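Local coordinates for protein Ulp1-like SUMO protease (Chaetomium thermophilum, PDB 6DG4) that probably cleaves SUMO from its conjugates as a cysteine protease of the peptidase C48 family, this chain being its C-terminal catalytic domain, at residues E34-K37 against P43-R46; R20-A25 against V238-G243; T38-P43 against V64-I69; E50-P55 against W59-V64; F70-Y75 against N209-A214. One frame throughout, in Å; residues are numbered along the deposited sequence.

The five contacts illustrate how elements of the chain's first part and the core helices are joined in a protease catalytic domain. Contact 1 pairs the two strands of a small hairpin, and contact 3 sets the connecting loop of that hairpin on helix 62-80, their centres about 10 Å apart. Contact 4 lies within the loop closed by contact 3, sharing Val64, and involves the start of the same helix, whose middle then packs on helix 202-215 in contact 5, about 18 Å from contact 4 centre to centre. Contact 2 joins helix 17-27 to the end of helix 228-241 and encloses all the others in sequence. Helix 62-80 thus runs through contacts 3, 4 and 5, linking the hairpin side of the domain to its centre.

Contact 1: E34-K37 against P43-R46; sequences ELAK and PLVR
Leu44 and Ala36 form the hydrogen-bonded pair of a two-stranded antiparallel hairpin, and backbone bonds set the register. Leu44 N donates to Ala36 O over 2.8 Å and almost straight (171°). In the return direction Leu44 O accepts twice: from Leu35 N at 2.9 Å and weakly from Ala36 N at 3.5 Å. Two residues thus face one, which defines a classic beta bulge. Ala36 O has a second neighbour in Pro43 CA, a CA-H...O contact of 3.5 Å.

Van der Waals contacts flank this backbone ladder. The apolar pair is Ala36 CB with Leu44 CD1, 4.1 Å apart on one face, the face turned to Leu239 of helix 228-241. Beyond the bulge, Leu35 CD1 lies over the peptide link between Val45 and Arg46, 3.6 Å from Arg46 N. Glu34 extends its chain with CG opposite the backbone nitrogen (chi1 -177°), which carries its carboxylate across the proline ring until OE1 is 3.6 Å from Pro43 CB.

Polar atoms of the main chain hold the strands together, while side chains add only van der Waals contact; the pairing of the hairpin probably depends little on side-chain charge.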
# COMPACT_ATOMS: atom_id res chain seq x y z
N GLU A 34 -3.65 17.92 -16.05
CA GLU A 34 -2.89 16.94 -15.28
C GLU A 34 -2.86 17.42 -13.84
O GLU A 34 -2.05 18.28 -13.48
CB GLU A 34 -1.48 16.78 -15.83
CG GLU A 34 -0.71 15.72 -15.07
CD GLU A 34 0.73 15.61 -15.51
OE1 GLU A 34 0.97 15.15 -16.64
OE2 GLU A 34 1.62 15.99 -14.71
N LEU A 35 -3.75 16.87 -13.01
CA LEU A 35 -3.92 17.34 -11.64
C LEU A 35 -2.79 16.89 -10.73
O LEU A 35 -2.55 17.53 -9.70
CB LEU A 35 -5.24 16.80 -11.09
CG LEU A 35 -6.49 17.22 -11.84
CD1 LEU A 35 -7.67 16.39 -11.38
CD2 LEU A 35 -6.78 18.69 -11.63
N ALA A 36 -2.13 15.79 -11.07
CA ALA A 36 -1.10 15.21 -10.23
C ALA A 36 -0.32 14.23 -11.09
O ALA A 36 -0.77 13.84 -12.17
CB ALA A 36 -1.69 14.50 -9.00
N LYS A 37 0.85 13.84 -10.60
CA LYS A 37 1.65 12.82 -11.27
C LYS A 37 2.32 12.02 -10.17
O LYS A 37 3.03 12.58 -9.33
CB LYS A 37 2.70 13.44 -12.20
CG LYS A 37 3.40 12.42 -13.09
CD LYS A 37 4.25 13.11 -14.15
CE LYS A 37 5.11 12.12 -14.92
NZ LYS A 37 6.14 12.82 -15.75
N PRO A 43 0.33 10.24 -14.81
CA PRO A 43 -0.53 11.42 -14.62
C PRO A 43 -1.90 11.01 -14.10
O PRO A 43 -2.43 9.96 -14.45
CB PRO A 43 -0.64 12.01 -16.04
CG PRO A 43 0.44 11.40 -16.81
CD PRO A 43 0.72 10.06 -16.21
N LEU A 44 -2.46 11.87 -13.25
CA LEU A 44 -3.83 11.73 -12.77
C LEU A 44 -4.66 12.90 -13.27
O LEU A 44 -4.20 14.05 -13.25
CB LEU A 44 -3.89 11.69 -11.25
CG LEU A 44 -3.05 10.62 -10.56
CD1 LEU A 44 -3.21 10.73 -9.05
CD2 LEU A 44 -3.43 9.22 -11.03
N VAL A 45 -5.87 12.60 -13.72
CA VAL A 45 -6.77 13.59 -14.28
C VAL A 45 -8.12 13.47 -13.58
O VAL A 45 -8.31 12.63 -12.71
CB VAL A 45 -6.92 13.44 -15.81
CG1 VAL A 45 -5.61 13.70 -16.51
CG2 VAL A 45 -7.44 12.05 -16.16
N ARG A 46 -9.04 14.34 -13.98
CA ARG A 46 -10.36 14.38 -13.35
C ARG A 46 -10.95 12.99 -13.19
O ARG A 46 -11.48 12.65 -12.13
CB ARG A 46 -11.29 15.27 -14.17
CG ARG A 46 -12.74 15.22 -13.74
CD ARG A 46 -13.59 16.16 -14.57
NE ARG A 46 -15.00 16.06 -14.22
CZ ARG A 46 -15.86 17.07 -14.27
NH1 ARG A 46 -15.47 18.28 -14.66
NH2 ARG A 46 -17.12 16.86 -13.92

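Contact 2: R20-A25 against V238-G243; sequences RSRVEA and VLLNGG
Leu240 carries the direct contact of this segment with 20-25, its CD1 methyl resting on the backbone of the other helix. That methyl is 4.0 Å from Arg22 O and 4.2 Å from Val23 CA, with Val23 CG2 slightly farther off at 4.3 Å; CG opposite the carbonyl carbon (chi1 -65°) sends the branch outward. Ala26 of helix 17-27 also touches Leu240, while Val23 packs against Ala236 and Ala237 one turn earlier on helix 228-241. Arg22, extended from CG to NE, lies with CG near Leu240 CD1 and brings NH2 obliquely to 3.8 Å from Leu240 O.

Asn241 follows, and a water molecule joins it to that arginine: the water accepts from Arg22 NH2 at 3.2 Å and donates to Asn241 OD1 at 2.8 Å. Here helix 228-241 ends in a Schellman motif. Gly242 takes a positive phi (83°), a backbone shape suited to glycine, and its N bonds back to Leu239 O, while Gly243 N donates to Val238 O over 2.9 Å. Gly243 O lies in the amide plane of Asn241 and accepts from its ND2 at 3.0 Å, tying the side chain to the turn. The same ND2 also donates to Lys245 O.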
# COMPACT_ATOMS: atom_id res chain seq x y z
N ARG A 20 -10.85 20.20 1.50
CA ARG A 20 -12.14 19.74 0.98
C ARG A 20 -12.46 20.44 -0.33
O ARG A 20 -12.86 19.81 -1.32
CB ARG A 20 -13.25 20.00 1.99
CG ARG A 20 -13.15 19.15 3.23
CD ARG A 20 -14.05 19.70 4.32
NE ARG A 20 -15.42 19.89 3.87
CZ ARG A 20 -16.31 20.68 4.48
NH1 ARG A 20 -15.96 21.37 5.56
NH2 ARG A 20 -17.54 20.80 4.00
N SER A 21 -12.27 21.76 -0.37
CA SER A 21 -12.56 22.52 -1.58
C SER A 21 -11.65 22.11 -2.72
O SER A 21 -12.08 22.03 -3.87
CB SER A 21 -12.41 24.01 -1.29
OG SER A 21 -13.45 24.46 -0.44
N ARG A 22 -10.38 21.84 -2.42
CA ARG A 22 -9.43 21.45 -3.46
C ARG A 22 -9.79 20.09 -4.04
O ARG A 22 -9.73 19.89 -5.26
CB ARG A 22 -8.03 21.45 -2.86
CG ARG A 22 -6.90 21.37 -3.85
CD ARG A 22 -5.69 22.05 -3.25
NE ARG A 22 -4.45 21.54 -3.79
CZ ARG A 22 -3.25 21.82 -3.30
NH1 ARG A 22 -3.14 22.61 -2.23
NH2 ARG A 22 -2.17 21.29 -3.87
N VAL A 23 -10.20 19.16 -3.18
CA VAL A 23 -10.62 17.84 -3.65
C VAL A 23 -11.88 17.95 -4.49
O VAL A 23 -11.99 17.31 -5.55
CB VAL A 23 -10.78 16.90 -2.44
CG1 VAL A 23 -11.49 15.64 -2.84
CG2 VAL A 23 -9.41 16.58 -1.84
N GLU A 24 -12.86 18.73 -4.03
CA GLU A 24 -14.08 18.94 -4.81
C GLU A 24 -13.75 19.55 -6.16
O GLU A 24 -14.32 19.16 -7.19
CB GLU A 24 -15.06 19.82 -4.04
CG GLU A 24 -16.39 20.05 -4.75
CD GLU A 24 -17.32 20.98 -3.98
OE1 GLU A 24 -16.97 21.38 -2.86
OE2 GLU A 24 -18.40 21.31 -4.52
N ALA A 25 -12.83 20.52 -6.18
CA ALA A 25 -12.46 21.16 -7.44
C ALA A 25 -11.78 20.18 -8.39
O ALA A 25 -11.95 20.28 -9.61
CB ALA A 25 -11.57 22.37 -7.17
N VAL A 238 -3.92 13.72 -0.54
CA VAL A 238 -2.51 13.31 -0.54
C VAL A 238 -1.97 13.27 -1.96
O VAL A 238 -0.86 13.74 -2.24
CB VAL A 238 -2.34 11.96 0.18
CG1 VAL A 238 -0.94 11.41 -0.05
CG2 VAL A 238 -2.60 12.12 1.67
N LEU A 239 -2.75 12.69 -2.89
CA LEU A 239 -2.29 12.63 -4.28
C LEU A 239 -2.12 14.03 -4.86
O LEU A 239 -1.12 14.32 -5.52
CB LEU A 239 -3.26 11.79 -5.11
CG LEU A 239 -3.33 10.31 -4.74
CD1 LEU A 239 -4.48 9.62 -5.46
CD2 LEU A 239 -2.03 9.57 -5.03
N LEU A 240 -3.08 14.93 -4.61
CA LEU A 240 -2.97 16.29 -5.12
C LEU A 240 -1.80 17.03 -4.48
O LEU A 240 -1.18 17.88 -5.12
CB LEU A 240 -4.27 17.05 -4.85
CG LEU A 240 -5.50 16.54 -5.59
CD1 LEU A 240 -6.75 17.24 -5.10
CD2 LEU A 240 -5.33 16.73 -7.09
N ASN A 241 -1.50 16.71 -3.22
CA ASN A 241 -0.41 17.33 -2.48
C ASN A 241 0.95 16.85 -2.93
O ASN A 241 1.96 17.48 -2.60
CB ASN A 241 -0.60 16.98 -0.99
CG ASN A 241 0.37 17.70 -0.08
OD1 ASN A 241 0.36 18.93 0.02
ND2 ASN A 241 1.17 16.93 0.64
N GLY A 242 1.02 15.74 -3.65
CA GLY A 242 2.29 15.14 -4.00
C GLY A 242 2.89 14.26 -2.93
O GLY A 242 4.11 14.09 -2.90
N GLY A 243 2.07 13.71 -2.02
CA GLY A 243 2.53 12.69 -1.11
C GLY A 243 2.26 13.00 0.35
O GLY A 243 1.60 13.99 0.69
O HOH W 1 0.46 20.84 -2.05

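Contact 3: T38-P43 against V64-I69; sequences TLEGQP and VIIGAI
Thr38 meets Gly67 of helix 62-80 at the start of the loop that joins strands 36-37 and 43-44, where a type I beta turn from Thr38 to Gly41 coincides with an ST turn. The threonine hydroxyl makes the latter: OG1 accepts from Glu40 N at 3.1 Å and, weakly, from Gln42 N at 3.5 Å. With OG1 lodged between the backbone nitrogen and the carbonyl carbon (chi1 74°), the methyl is turned the other way, and CG2 lies 3.9 Å from Gly67 CA. Gly67 has no side chain to hold the loop off, and the alpha carbons of the two residues come within 5.2 Å of each other.

A water molecule extends this approach. It accepts from Leu39 N at 2.9 Å and donates to Gly67 O at 2.8 Å, linking the turn to a helix carbonyl. Glu40 adds the third element: CG stands opposite the backbone nitrogen (chi1 -159°), and the chain, extended beyond it, crosses the Ile66 side chain, bringing OE1 3.4 Å from the CG2 methyl. This is a van der Waals contact between a carboxylate oxygen and a branch methyl. Farther along the loop, Gln42 NE2 donates to Pro43 O in the carbonyl plane.

Around the contact, Leu39 spreads over Phe70, Tyr71 and Asp74 farther along helix 62-80, and Gln42 touches Asn63 near its beginning. Ile66 reaches Pro131 of strand 127-134, so helix 62-80 lies between the hairpin loop and the five-stranded sheet.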
# COMPACT_ATOMS: atom_id res chain seq x y z
N THR A 38 2.08 10.71 -10.17
CA THR A 38 2.54 9.88 -9.07
C THR A 38 4.01 9.51 -9.25
O THR A 38 4.64 9.81 -10.27
CB THR A 38 1.70 8.60 -8.98
OG1 THR A 38 2.05 7.72 -10.05
CG2 THR A 38 0.21 8.92 -9.05
N LEU A 39 4.55 8.84 -8.24
CA LEU A 39 5.92 8.36 -8.32
C LEU A 39 6.08 7.20 -9.29
O LEU A 39 7.21 6.82 -9.59
CB LEU A 39 6.41 7.95 -6.93
CG LEU A 39 6.57 9.07 -5.90
CD1 LEU A 39 6.86 8.46 -4.53
CD2 LEU A 39 7.67 10.04 -6.30
N GLU A 40 4.98 6.61 -9.76
CA GLU A 40 5.03 5.66 -10.86
C GLU A 40 5.23 6.36 -12.20
O GLU A 40 5.44 5.68 -13.21
CB GLU A 40 3.71 4.87 -10.88
CG GLU A 40 3.74 3.53 -11.61
CD GLU A 40 2.39 2.82 -11.58
OE1 GLU A 40 1.39 3.41 -11.10
OE2 GLU A 40 2.33 1.66 -12.04
N GLY A 41 5.19 7.69 -12.23
CA GLY A 41 5.21 8.44 -13.47
C GLY A 41 3.86 8.62 -14.11
O GLY A 41 3.77 9.06 -15.27
N GLN A 42 2.79 8.31 -13.39
CA GLN A 42 1.46 8.23 -13.95
C GLN A 42 0.74 9.54 -13.75
O GLN A 42 0.53 9.95 -12.59
CB GLN A 42 0.70 7.12 -13.24
CG GLN A 42 -0.71 6.96 -13.70
CD GLN A 42 -0.79 6.69 -15.18
OE1 GLN A 42 -0.20 5.72 -15.68
NE2 GLN A 42 -1.50 7.56 -15.90
N PRO A 43 0.33 10.24 -14.81
CA PRO A 43 -0.53 11.42 -14.62
C PRO A 43 -1.90 11.01 -14.10
O PRO A 43 -2.43 9.96 -14.45
CB PRO A 43 -0.64 12.01 -16.04
CG PRO A 43 0.44 11.40 -16.81
CD PRO A 43 0.72 10.06 -16.21
N VAL A 64 -4.58 5.13 -8.81
CA VAL A 64 -4.74 5.66 -7.47
C VAL A 64 -4.08 4.75 -6.45
O VAL A 64 -3.31 5.20 -5.59
CB VAL A 64 -6.24 5.87 -7.18
CG1 VAL A 64 -6.49 6.04 -5.70
CG2 VAL A 64 -6.76 7.07 -7.96
N ILE A 65 -4.36 3.44 -6.53
CA ILE A 65 -3.88 2.50 -5.52
C ILE A 65 -2.36 2.45 -5.51
O ILE A 65 -1.72 2.57 -4.46
CB ILE A 65 -4.50 1.10 -5.75
CG1 ILE A 65 -6.00 1.15 -5.45
CG2 ILE A 65 -3.81 0.08 -4.86
CD1 ILE A 65 -6.78 -0.04 -5.97
N ILE A 66 -1.75 2.26 -6.68
CA ILE A 66 -0.30 2.20 -6.75
C ILE A 66 0.31 3.55 -6.41
O ILE A 66 1.33 3.63 -5.71
CB ILE A 66 0.14 1.69 -8.14
CG1 ILE A 66 -0.49 0.33 -8.45
CG2 ILE A 66 1.66 1.66 -8.23
CD1 ILE A 66 -0.26 -0.74 -7.41
N GLY A 67 -0.31 4.64 -6.87
CA GLY A 67 0.20 5.96 -6.53
C GLY A 67 0.25 6.17 -5.03
O GLY A 67 1.25 6.63 -4.48
N ALA A 68 -0.84 5.83 -4.34
CA ALA A 68 -0.89 6.03 -2.90
C ALA A 68 0.14 5.18 -2.18
O ALA A 68 0.83 5.65 -1.27
CB ALA A 68 -2.29 5.71 -2.39
N ILE A 69 0.26 3.91 -2.57
CA ILE A 69 1.17 3.01 -1.87
C ILE A 69 2.62 3.41 -2.11
O ILE A 69 3.45 3.32 -1.19
CB ILE A 69 0.85 1.55 -2.23
CG1 ILE A 69 -0.54 1.20 -1.66
CG2 ILE A 69 1.89 0.63 -1.68
CD1 ILE A 69 -1.10 -0.13 -2.12
O HOH W 2 3.24 8.04 -5.78

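Contact 4: E50-P55 against W59-V64; sequences EEKLLP and WLNDNV
A first torsion of 65° in Asn61, setting CG between backbone nitrogen and carbonyl carbon, lays the amide against CB and CG of Lys52, whose own first torsion (-54°) places that CG; the two side chains cross at about a right angle. Lys52 CB comes 3.6 Å from Asn61 ND2, so the aliphatic root of the lysine lies against the amide. A bend at chi2 turns the rest of the lysine past Trp59 O, and its NZ goes on to bind a glycerol molecule, probably from the crystallisation liquor. The amide is held at both ends: OD1 caps the helix by accepting from Val64 N at 3.0 Å, and ND2 donates to Asp48.

Lys52 O is buried without a hydrogen-bond partner, as is Asn61 N. The CA-H...O contact from Leu60 CA to Lys52 O, 3.2 Å and 162°, is a weak substitute, and Leu60 CG is 3.5 Å from the same oxygen. One water bridges the two segments, donating to Glu51 O at 3.0 Å and to Trp59 O at 3.1 Å.

Leu53 supplies the apolar part, its CD1 methyl standing 4.0 Å from Leu60 CD2 and 3.9 Å from Val64 CG1. The loop 50-55 packs against the chain that leads into helix 62-80: Leu53 continues onto Ile235 and Ala236 of helix 228-241, and Leu60 onto Val204 and Ile207 of helix 202-215.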
# COMPACT_ATOMS: atom_id res chain seq x y z
N GLU A 50 -12.88 11.70 -9.95
CA GLU A 50 -14.34 11.77 -9.99
C GLU A 50 -14.97 10.39 -10.09
O GLU A 50 -16.03 10.14 -9.50
CB GLU A 50 -14.78 12.62 -11.18
CG GLU A 50 -16.27 12.78 -11.30
CD GLU A 50 -16.65 13.69 -12.44
OE1 GLU A 50 -16.02 13.59 -13.52
OE2 GLU A 50 -17.58 14.50 -12.25
N GLU A 51 -14.35 9.47 -10.84
CA GLU A 51 -14.96 8.18 -11.09
C GLU A 51 -14.26 7.02 -10.40
O GLU A 51 -14.92 6.01 -10.13
CB GLU A 51 -14.99 7.90 -12.60
CG GLU A 51 -15.83 8.91 -13.38
CD GLU A 51 -15.87 8.61 -14.86
OE1 GLU A 51 -16.23 7.47 -15.23
OE2 GLU A 51 -15.54 9.50 -15.66
N LYS A 52 -12.98 7.16 -10.06
CA LYS A 52 -12.17 6.03 -9.60
C LYS A 52 -11.61 6.23 -8.20
O LYS A 52 -10.70 5.50 -7.79
CB LYS A 52 -11.06 5.74 -10.60
CG LYS A 52 -11.54 5.53 -12.04
CD LYS A 52 -12.48 4.33 -12.16
CE LYS A 52 -12.97 4.14 -13.59
NZ LYS A 52 -13.80 2.92 -13.73
N LEU A 53 -12.14 7.18 -7.42
CA LEU A 53 -11.67 7.38 -6.06
C LEU A 53 -12.73 8.00 -5.16
O LEU A 53 -13.09 7.42 -4.12
CB LEU A 53 -10.40 8.25 -6.05
CG LEU A 53 -9.85 8.62 -4.67
CD1 LEU A 53 -9.63 7.42 -3.75
CD2 LEU A 53 -8.54 9.38 -4.84
N LEU A 54 -13.25 9.17 -5.52
CA LEU A 54 -14.01 9.95 -4.56
C LEU A 54 -15.41 9.43 -4.23
O LEU A 54 -15.82 9.53 -3.07
CB LEU A 54 -14.09 11.41 -5.01
CG LEU A 54 -12.77 12.17 -4.87
CD1 LEU A 54 -12.87 13.52 -5.57
CD2 LEU A 54 -12.40 12.33 -3.40
N PRO A 55 -16.19 8.92 -5.18
CA PRO A 55 -17.51 8.40 -4.81
C PRO A 55 -17.37 7.29 -3.78
O PRO A 55 -16.50 6.43 -3.88
CB PRO A 55 -18.10 7.89 -6.12
CG PRO A 55 -17.35 8.63 -7.19
CD PRO A 55 -15.96 8.81 -6.63
N TRP A 59 -15.11 1.80 -7.25
CA TRP A 59 -13.96 0.91 -7.18
C TRP A 59 -12.72 1.68 -7.64
O TRP A 59 -12.72 2.29 -8.71
CB TRP A 59 -14.21 -0.32 -8.05
CG TRP A 59 -15.31 -1.22 -7.54
CD1 TRP A 59 -16.65 -0.94 -7.49
CD2 TRP A 59 -15.16 -2.56 -7.03
NE1 TRP A 59 -17.34 -2.01 -6.98
CE2 TRP A 59 -16.45 -3.02 -6.69
CE3 TRP A 59 -14.07 -3.41 -6.84
CZ2 TRP A 59 -16.68 -4.29 -6.17
CZ3 TRP A 59 -14.29 -4.67 -6.32
CH2 TRP A 59 -15.59 -5.10 -5.99
N LEU A 60 -11.68 1.67 -6.82
CA LEU A 60 -10.46 2.40 -7.15
C LEU A 60 -9.73 1.73 -8.32
O LEU A 60 -9.82 0.52 -8.52
CB LEU A 60 -9.54 2.47 -5.93
CG LEU A 60 -9.76 3.63 -4.95
CD1 LEU A 60 -11.20 3.70 -4.46
CD2 LEU A 60 -8.80 3.54 -3.77
N ASN A 61 -8.99 2.54 -9.06
CA ASN A 61 -8.18 2.03 -10.17
C ASN A 61 -6.72 1.86 -9.75
O ASN A 61 -6.30 2.25 -8.66
CB ASN A 61 -8.31 2.91 -11.42
CG ASN A 61 -7.75 4.32 -11.26
OD1 ASN A 61 -7.18 4.68 -10.24
ND2 ASN A 61 -7.91 5.13 -12.31
N ASP A 62 -5.95 1.23 -10.65
CA ASP A 62 -4.54 0.99 -10.40
C ASP A 62 -3.80 2.31 -10.16
O ASP A 62 -2.94 2.39 -9.27
CB ASP A 62 -3.89 0.28 -11.59
CG ASP A 62 -4.51 -1.08 -11.89
OD1 ASP A 62 -5.38 -1.55 -11.14
OD2 ASP A 62 -4.11 -1.68 -12.91
N ASN A 63 -4.11 3.34 -10.95
CA ASN A 63 -3.38 4.60 -10.85
C ASN A 63 -3.39 5.12 -9.42
O ASN A 63 -2.36 5.54 -8.89
CB ASN A 63 -4.03 5.66 -11.75
CG ASN A 63 -3.80 5.42 -13.22
OD1 ASN A 63 -2.93 4.65 -13.62
ND2 ASN A 63 -4.56 6.14 -14.05
N VAL A 64 -4.58 5.13 -8.81
CA VAL A 64 -4.74 5.66 -7.47
C VAL A 64 -4.08 4.75 -6.45
O VAL A 64 -3.31 5.20 -5.59
CB VAL A 64 -6.24 5.87 -7.18
CG1 VAL A 64 -6.49 6.04 -5.70
CG2 VAL A 64 -6.76 7.07 -7.96
O HOH W 3 -15.36 3.00 -10.07

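Contact 5: F70-Y75 against N209-A214; sequences FYIADY and NAICLA
Ala210 O, which accepts the helical bond from Ala214 N at 3.0 Å, also lies 3.9 Å from Ile72 CG2, so a backbone carbonyl of helix 202-215 forms part of the surface that receives this isoleucine. The methyls of Ala210 and Ala214 form more of it.

Between these two segments the contact rests on the branches of Ile72. CG2, set opposite the backbone nitrogen, presses on Ala214 CB at 3.3 Å, tighter than usual van der Waals contact. CG1 leads the other way (chi1 -59°) and continues to CD1, which sits 3.6 Å from Ala210 CB and 3.5 Å from Ile211 CG1. The same methyl is equally near Ile211 N. The side chains of Ile72 and Ile211 cross at about a right angle.

The small alanine methyls match one bulky residue where the axes of segments 70-75 and 209-214 approach to 9.8 Å at 16°, running in the same direction. Around them, Ala214 touches Cys89 of strand 89-91, and Ile211 touches Gln231 of helix 228-241. Two near-parallel helices, 62-80 and 202-215, thus pack in the interior of the Ulp1-family (C48) catalytic domain, near the centre of the chain.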
# COMPACT_ATOMS: atom_id res chain seq x y z
N PHE A 70 2.96 3.87 -3.32
CA PHE A 70 4.31 4.37 -3.55
C PHE A 70 4.62 5.56 -2.64
O PHE A 70 5.75 5.70 -2.16
CB PHE A 70 4.49 4.75 -5.03
CG PHE A 70 5.01 3.63 -5.89
CD1 PHE A 70 4.45 2.36 -5.82
CD2 PHE A 70 6.04 3.85 -6.78
CE1 PHE A 70 4.94 1.32 -6.62
CE2 PHE A 70 6.52 2.83 -7.58
CZ PHE A 70 5.96 1.56 -7.50
N TYR A 71 3.62 6.42 -2.38
CA TYR A 71 3.84 7.54 -1.48
C TYR A 71 4.06 7.09 -0.04
O TYR A 71 4.81 7.74 0.70
CB TYR A 71 2.69 8.55 -1.55
CG TYR A 71 2.75 9.51 -2.72
CD1 TYR A 71 3.93 10.16 -3.07
CD2 TYR A 71 1.61 9.80 -3.47
CE1 TYR A 71 3.98 11.04 -4.12
CE2 TYR A 71 1.66 10.69 -4.54
CZ TYR A 71 2.86 11.30 -4.86
OH TYR A 71 2.92 12.19 -5.92
N ILE A 72 3.41 5.99 0.39
CA ILE A 72 3.68 5.44 1.72
C ILE A 72 5.14 5.06 1.83
O ILE A 72 5.84 5.43 2.79
CB ILE A 72 2.78 4.22 1.99
CG1 ILE A 72 1.30 4.57 1.90
CG2 ILE A 72 3.10 3.61 3.36
CD1 ILE A 72 0.39 3.36 1.93
N ALA A 73 5.62 4.28 0.87
CA ALA A 73 7.00 3.83 0.90
C ALA A 73 7.96 5.01 0.89
O ALA A 73 8.95 5.02 1.63
CB ALA A 73 7.28 2.91 -0.29
N ASP A 74 7.67 6.02 0.07
CA ASP A 74 8.57 7.16 -0.01
C ASP A 74 8.59 7.95 1.30
O ASP A 74 9.64 8.48 1.69
CB ASP A 74 8.20 8.05 -1.18
CG ASP A 74 9.32 8.96 -1.58
OD1 ASP A 74 10.41 8.45 -1.92
OD2 ASP A 74 9.13 10.18 -1.52
N TYR A 75 7.44 8.05 1.98
CA TYR A 75 7.44 8.68 3.30
C TYR A 75 8.44 7.98 4.22
O TYR A 75 9.26 8.63 4.88
CB TYR A 75 6.04 8.69 3.93
CG TYR A 75 6.17 9.06 5.39
CD1 TYR A 75 6.25 10.39 5.79
CD2 TYR A 75 6.31 8.08 6.36
CE1 TYR A 75 6.44 10.72 7.12
CE2 TYR A 75 6.49 8.39 7.68
CZ TYR A 75 6.57 9.70 8.06
OH TYR A 75 6.78 9.98 9.38
N ASN A 209 -4.52 -0.30 5.07
CA ASN A 209 -3.72 -1.32 5.71
C ASN A 209 -2.24 -1.14 5.40
O ASN A 209 -1.38 -1.42 6.24
CB ASN A 209 -4.20 -2.71 5.31
CG ASN A 209 -5.50 -3.08 5.98
OD1 ASN A 209 -5.84 -2.55 7.04
ND2 ASN A 209 -6.25 -3.98 5.37
N ALA A 210 -1.93 -0.69 4.18
CA ALA A 210 -0.54 -0.43 3.82
C ALA A 210 0.03 0.73 4.63
O ALA A 210 1.18 0.67 5.08
CB ALA A 210 -0.42 -0.17 2.32
N ILE A 211 -0.76 1.79 4.85
CA ILE A 211 -0.30 2.88 5.71
C ILE A 211 0.03 2.34 7.09
O ILE A 211 1.09 2.60 7.65
CB ILE A 211 -1.35 4.00 5.80
CG1 ILE A 211 -1.59 4.69 4.46
CG2 ILE A 211 -0.93 5.02 6.86
CD1 ILE A 211 -2.75 5.67 4.48
N CYS A 212 -0.90 1.56 7.65
CA CYS A 212 -0.71 1.05 9.00
C CYS A 212 0.52 0.15 9.09
O CYS A 212 1.39 0.35 9.95
CB CYS A 212 -1.97 0.31 9.46
SG CYS A 212 -3.38 1.41 9.77
N LEU A 213 0.62 -0.86 8.22
CA LEU A 213 1.75 -1.78 8.33
C LEU A 213 3.08 -1.07 8.11
O LEU A 213 4.05 -1.34 8.82
CB LEU A 213 1.57 -2.96 7.38
CG LEU A 213 0.90 -4.19 8.00
CD1 LEU A 213 1.88 -4.92 8.92
CD2 LEU A 213 -0.37 -3.81 8.76
N ALA A 214 3.13 -0.13 7.15
CA ALA A 214 4.39 0.57 6.89
C ALA A 214 4.83 1.39 8.09
O ALA A 214 6.03 1.56 8.32
CB ALA A 214 4.24 1.49 5.68